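Local coordinates for protein 3-dehydroshikimate dehydratase (Bacillus anthracis, PDB 3DX5) that converts 3-dehydroshikimate to 3,4-dihydroxybenzoate with the help of a manganese ion, a step in the biosynthesis of the siderophore petrobactin, at residues 166-171 with 193-198. Residues are numbered along the deposited sequence; the frame is centred on the assembly and turned at random.
Sequences NLKINL and WIQHYH. With MN (manganese (II) ion), chain B.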
ATOM      1  N   ASN A 166     -25.679  -9.251 -14.804  1.00 11.17           N
ATOM      2  CA  ASN A 166     -24.228  -8.982 -14.823  1.00 11.24           C
ATOM      3  C   ASN A 166     -23.571  -8.983 -13.447  1.00 11.17           C
ATOM      4  O   ASN A 166     -22.387  -8.668 -13.324  1.00 11.17           O
ATOM      5  CB  ASN A 166     -23.897  -7.687 -15.567  1.00 11.47           C
ATOM      6  CG  ASN A 166     -24.263  -7.760 -17.018  1.00 13.60           C
ATOM      7  OD1 ASN A 166     -25.450  -7.809 -17.356  1.00 16.70           O
ATOM      8  ND2 ASN A 166     -23.263  -7.800 -17.891  1.00 14.49           N
ATOM      9  N   LEU A 167     -24.345  -9.292 -12.404  1.00 11.05           N
ATOM     10  CA  LEU A 167     -23.770  -9.382 -11.049  1.00 10.52           C
ATOM     11  C   LEU A 167     -23.274 -10.803 -10.860  1.00 10.88           C
ATOM     12  O   LEU A 167     -24.044 -11.781 -11.006  1.00 10.35           O
ATOM     13  CB  LEU A 167     -24.824  -9.084  -9.987  1.00 10.36           C
ATOM     14  CG  LEU A 167     -24.219  -9.081  -8.582  1.00  9.31           C
ATOM     15  CD1 LEU A 167     -23.187  -7.931  -8.518  1.00  6.90           C
ATOM     16  CD2 LEU A 167     -25.360  -8.883  -7.585  1.00 11.18           C
ATOM     17  N   LYS A 168     -21.996 -10.928 -10.537  1.00 10.25           N
ATOM     18  CA  LYS A 168     -21.391 -12.251 -10.404  1.00 10.31           C
ATOM     19  C   LYS A 168     -20.609 -12.269  -9.102  1.00 10.23           C
ATOM     20  O   LYS A 168     -20.671 -11.288  -8.364  1.00  9.54           O
ATOM     21  CB  LYS A 168     -20.499 -12.526 -11.606  1.00 10.08           C
ATOM     22  CG  LYS A 168     -21.271 -12.511 -12.943  1.00 10.38           C
ATOM     23  CD  LYS A 168     -22.229 -13.729 -13.055  1.00 13.51           C
ATOM     24  CE  LYS A 168     -22.984 -13.678 -14.373  1.00 16.13           C
ATOM     25  NZ  LYS A 168     -23.830 -14.865 -14.520  1.00 14.09           N
ATOM     26  N   ILE A 169     -19.914 -13.374  -8.818  1.00 10.50           N
ATOM     27  CA  ILE A 169     -19.174 -13.562  -7.556  1.00 10.36           C
ATOM     28  C   ILE A 169     -17.693 -13.917  -7.829  1.00 10.74           C
ATOM     29  O   ILE A 169     -17.376 -14.789  -8.674  1.00 10.52           O
ATOM     30  CB  ILE A 169     -19.804 -14.725  -6.704  1.00 10.71           C
ATOM     31  CG1 ILE A 169     -21.264 -14.386  -6.259  1.00 10.66           C
ATOM     32  CG2 ILE A 169     -18.922 -15.095  -5.451  1.00 10.74           C
ATOM     33  CD1 ILE A 169     -21.374 -13.220  -5.248  1.00 10.39           C
ATOM     34  N   ASN A 170     -16.812 -13.293  -7.046  1.00  9.70           N
ATOM     35  CA  ASN A 170     -15.444 -13.744  -6.878  1.00  9.92           C
ATOM     36  C   ASN A 170     -15.399 -14.524  -5.563  1.00 10.72           C
ATOM     37  O   ASN A 170     -15.498 -13.920  -4.465  1.00 10.46           O
ATOM     38  CB  ASN A 170     -14.451 -12.565  -6.794  1.00  9.93           C
ATOM     39  CG  ASN A 170     -13.009 -13.056  -6.667  1.00 11.38           C
ATOM     40  OD1 ASN A 170     -12.684 -14.137  -7.143  1.00 11.02           O
ATOM     41  ND2 ASN A 170     -12.184 -12.317  -5.965  1.00 14.37           N
ATOM     42  N   LEU A 171     -15.250 -15.853  -5.655  1.00 10.82           N
ATOM     43  CA  LEU A 171     -15.375 -16.712  -4.459  1.00 10.95           C
ATOM     44  C   LEU A 171     -14.010 -16.815  -3.759  1.00 10.83           C
ATOM     45  O   LEU A 171     -13.073 -17.420  -4.287  1.00 10.37           O
ATOM     46  CB  LEU A 171     -15.906 -18.098  -4.836  1.00 10.62           C
ATOM     47  CG  LEU A 171     -16.164 -19.057  -3.667  1.00 12.62           C
ATOM     48  CD1 LEU A 171     -16.918 -18.408  -2.547  1.00 12.10           C
ATOM     49  CD2 LEU A 171     -16.959 -20.237  -4.181  1.00 13.19           C
ATOM     50  N   TRP A 193     -23.372 -18.096 -10.158  1.00 13.02           N
ATOM     51  CA  TRP A 193     -22.854 -16.719 -10.203  1.00 12.86           C
ATOM     52  C   TRP A 193     -21.332 -16.590 -10.223  1.00 12.46           C
ATOM     53  O   TRP A 193     -20.804 -15.514 -10.401  1.00 12.75           O
ATOM     54  CB  TRP A 193     -23.386 -15.927  -9.001  1.00 13.04           C
ATOM     55  CG  TRP A 193     -24.855 -15.852  -9.008  1.00 14.78           C
ATOM     56  CD1 TRP A 193     -25.622 -14.933  -9.671  1.00 14.60           C
ATOM     57  CD2 TRP A 193     -25.774 -16.760  -8.361  1.00 15.47           C
ATOM     58  NE1 TRP A 193     -26.956 -15.194  -9.450  1.00 17.19           N
ATOM     59  CE2 TRP A 193     -27.080 -16.307  -8.656  1.00 18.51           C
ATOM     60  CE3 TRP A 193     -25.616 -17.900  -7.554  1.00 15.61           C
ATOM     61  CZ2 TRP A 193     -28.245 -16.966  -8.174  1.00 20.04           C
ATOM     62  CZ3 TRP A 193     -26.766 -18.561  -7.079  1.00 17.15           C
ATOM     63  CH2 TRP A 193     -28.061 -18.085  -7.385  1.00 19.64           C
ATOM     64  N   ILE A 194     -20.611 -17.680 -10.033  1.00 12.08           N
ATOM     65  CA  ILE A 194     -19.153 -17.561  -9.865  1.00 12.25           C
ATOM     66  C   ILE A 194     -18.451 -17.278 -11.204  1.00 12.12           C
ATOM     67  O   ILE A 194     -18.743 -17.947 -12.194  1.00 11.09           O
ATOM     68  CB  ILE A 194     -18.572 -18.848  -9.253  1.00 12.44           C
ATOM     69  CG1 ILE A 194     -19.003 -18.967  -7.781  1.00 12.33           C
ATOM     70  CG2 ILE A 194     -16.980 -18.936  -9.408  1.00 12.64           C
ATOM     71  CD1 ILE A 194     -18.742 -20.351  -7.284  1.00 13.34           C
ATOM     72  N   GLN A 195     -17.514 -16.327 -11.228  0.50 11.92           N
ATOM     73  CA  GLN A 195     -16.699 -16.117 -12.439  0.50 12.38           C
ATOM     74  C   GLN A 195     -15.198 -16.165 -12.166  0.50 11.89           C
ATOM     75  O   GLN A 195     -14.390 -16.151 -13.107  0.50 11.45           O
ATOM     76  CB  GLN A 195     -17.053 -14.793 -13.112  0.50 12.61           C
ATOM     77  CG  GLN A 195     -18.491 -14.724 -13.598  0.50 16.83           C
ATOM     78  CD  GLN A 195     -18.688 -15.341 -14.963  0.50 21.11           C
ATOM     79  OE1 GLN A 195     -18.634 -16.560 -15.132  0.50 21.84           O
ATOM     80  NE2 GLN A 195     -18.935 -14.489 -15.957  0.50 23.33           N
ATOM     81  N   HIS A 196     -14.824 -16.214 -10.884  1.00 10.82           N
ATOM     82  CA  HIS A 196     -13.408 -16.111 -10.483  1.00 10.35           C
ATOM     83  C   HIS A 196     -13.246 -16.647  -9.067  1.00 10.48           C
ATOM     84  O   HIS A 196     -14.214 -16.655  -8.274  1.00 10.24           O
ATOM     85  CB  HIS A 196     -12.933 -14.629 -10.548  1.00 10.56           C
ATOM     86  CG  HIS A 196     -11.482 -14.435 -10.923  1.00 10.93           C
ATOM     87  ND1 HIS A 196     -10.436 -14.703 -10.063  1.00 13.36           N
ATOM     88  CD2 HIS A 196     -10.918 -13.913 -12.036  1.00 11.75           C
ATOM     89  CE1 HIS A 196      -9.289 -14.385 -10.640  1.00 12.01           C
ATOM     90  NE2 HIS A 196      -9.557 -13.898 -11.840  1.00 14.07           N
ATOM     91  N   TYR A 197     -12.049 -17.118  -8.740  1.00  9.48           N
ATOM     92  CA  TYR A 197     -11.744 -17.501  -7.337  1.00 10.61           C
ATOM     93  C   TYR A 197     -10.521 -16.753  -6.811  1.00 10.54           C
ATOM     94  O   TYR A 197      -9.675 -16.329  -7.582  1.00 10.45           O
ATOM     95  CB  TYR A 197     -11.425 -18.996  -7.181  1.00  8.83           C
ATOM     96  CG  TYR A 197     -12.361 -19.901  -7.929  1.00 10.11           C
ATOM     97  CD1 TYR A 197     -13.600 -20.245  -7.391  1.00 10.18           C
ATOM     98  CD2 TYR A 197     -12.003 -20.423  -9.196  1.00 11.26           C
ATOM     99  CE1 TYR A 197     -14.477 -21.076  -8.082  1.00  7.92           C
ATOM    100  CE2 TYR A 197     -12.857 -21.271  -9.881  1.00  8.90           C
ATOM    101  CZ  TYR A 197     -14.101 -21.578  -9.314  1.00 10.61           C
ATOM    102  OH  TYR A 197     -14.972 -22.419  -9.982  1.00 12.26           O
ATOM    103  N   HIS A 198     -10.434 -16.653  -5.489  1.00 10.97           N
ATOM    104  CA  HIS A 198      -9.214 -16.300  -4.753  1.00 12.21           C
ATOM    105  C   HIS A 198      -8.864 -17.477  -3.877  1.00 11.47           C
ATOM    106  O   HIS A 198      -9.736 -17.987  -3.160  1.00 11.54           O
ATOM    107  CB  HIS A 198      -9.461 -15.064  -3.857  1.00 11.50           C
ATOM    108  CG  HIS A 198      -9.307 -13.763  -4.579  1.00 12.56           C
ATOM    109  ND1 HIS A 198      -9.413 -12.534  -3.948  1.00 10.76           N
ATOM    110  CD2 HIS A 198      -9.043 -13.500  -5.883  1.00 10.91           C
ATOM    111  CE1 HIS A 198      -9.206 -11.575  -4.835  1.00 11.61           C
ATOM    112  NE2 HIS A 198      -8.982 -12.135  -6.017  1.00 10.67           N
TER
HETATM  113 MN    MN B 287      -9.550 -11.894  -1.768  1.00 13.95          MN
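Asn-170 sets its amide upright over one face of the His-198 imidazole, the two planes 86° apart and ND2 3.1 Å above the ring centre. With CG anti to the backbone N (chi1 -178°), the short side chain carries the amide toward the neighbouring strand. An amide suits this place because its NH2 end can sit over the ring while also reaching, though weakly, the carboxylate of Glu-142, a metal ligand. His-198 directs ND1 to the manganese ion at 2.3 Å, while NE2 is hydrogen-bonded to Glu-33; metal and carboxylate together hold the ring's rotation, and the carboxylate probably makes ND1 a stronger donor. Underneath, the parallel strands 167-171 and 194-198 are joined by four backbone bonds; the straightest runs from Gln-195 N to Ile-169 O (3.0 Å, 169°). Ile-169 pairs with Ile-194 but Asn-170 with His-196, so Gln-195 is the extra residue of a beta bulge; Lys-168 lays CB and CG against its CG, aliphatic on aliphatic. On the face turned to the surrounding helices, Leu-171 CD2 meets Ile-194 CD1 at 3.6 Å, and Ile-169 CG1 lies against Trp-193 CB. Inside, the buried His-196 uses both nitrogens, ND1 to Tyr-197 O and NE2 to Thr-65. Largely apolar toward the helices, polar within, these strands are typical of the xylose isomerase-like TIM barrel, where His-198 and, just past Leu-171, Asp-172 join Glu-142 and Glu-253 around the manganese ion.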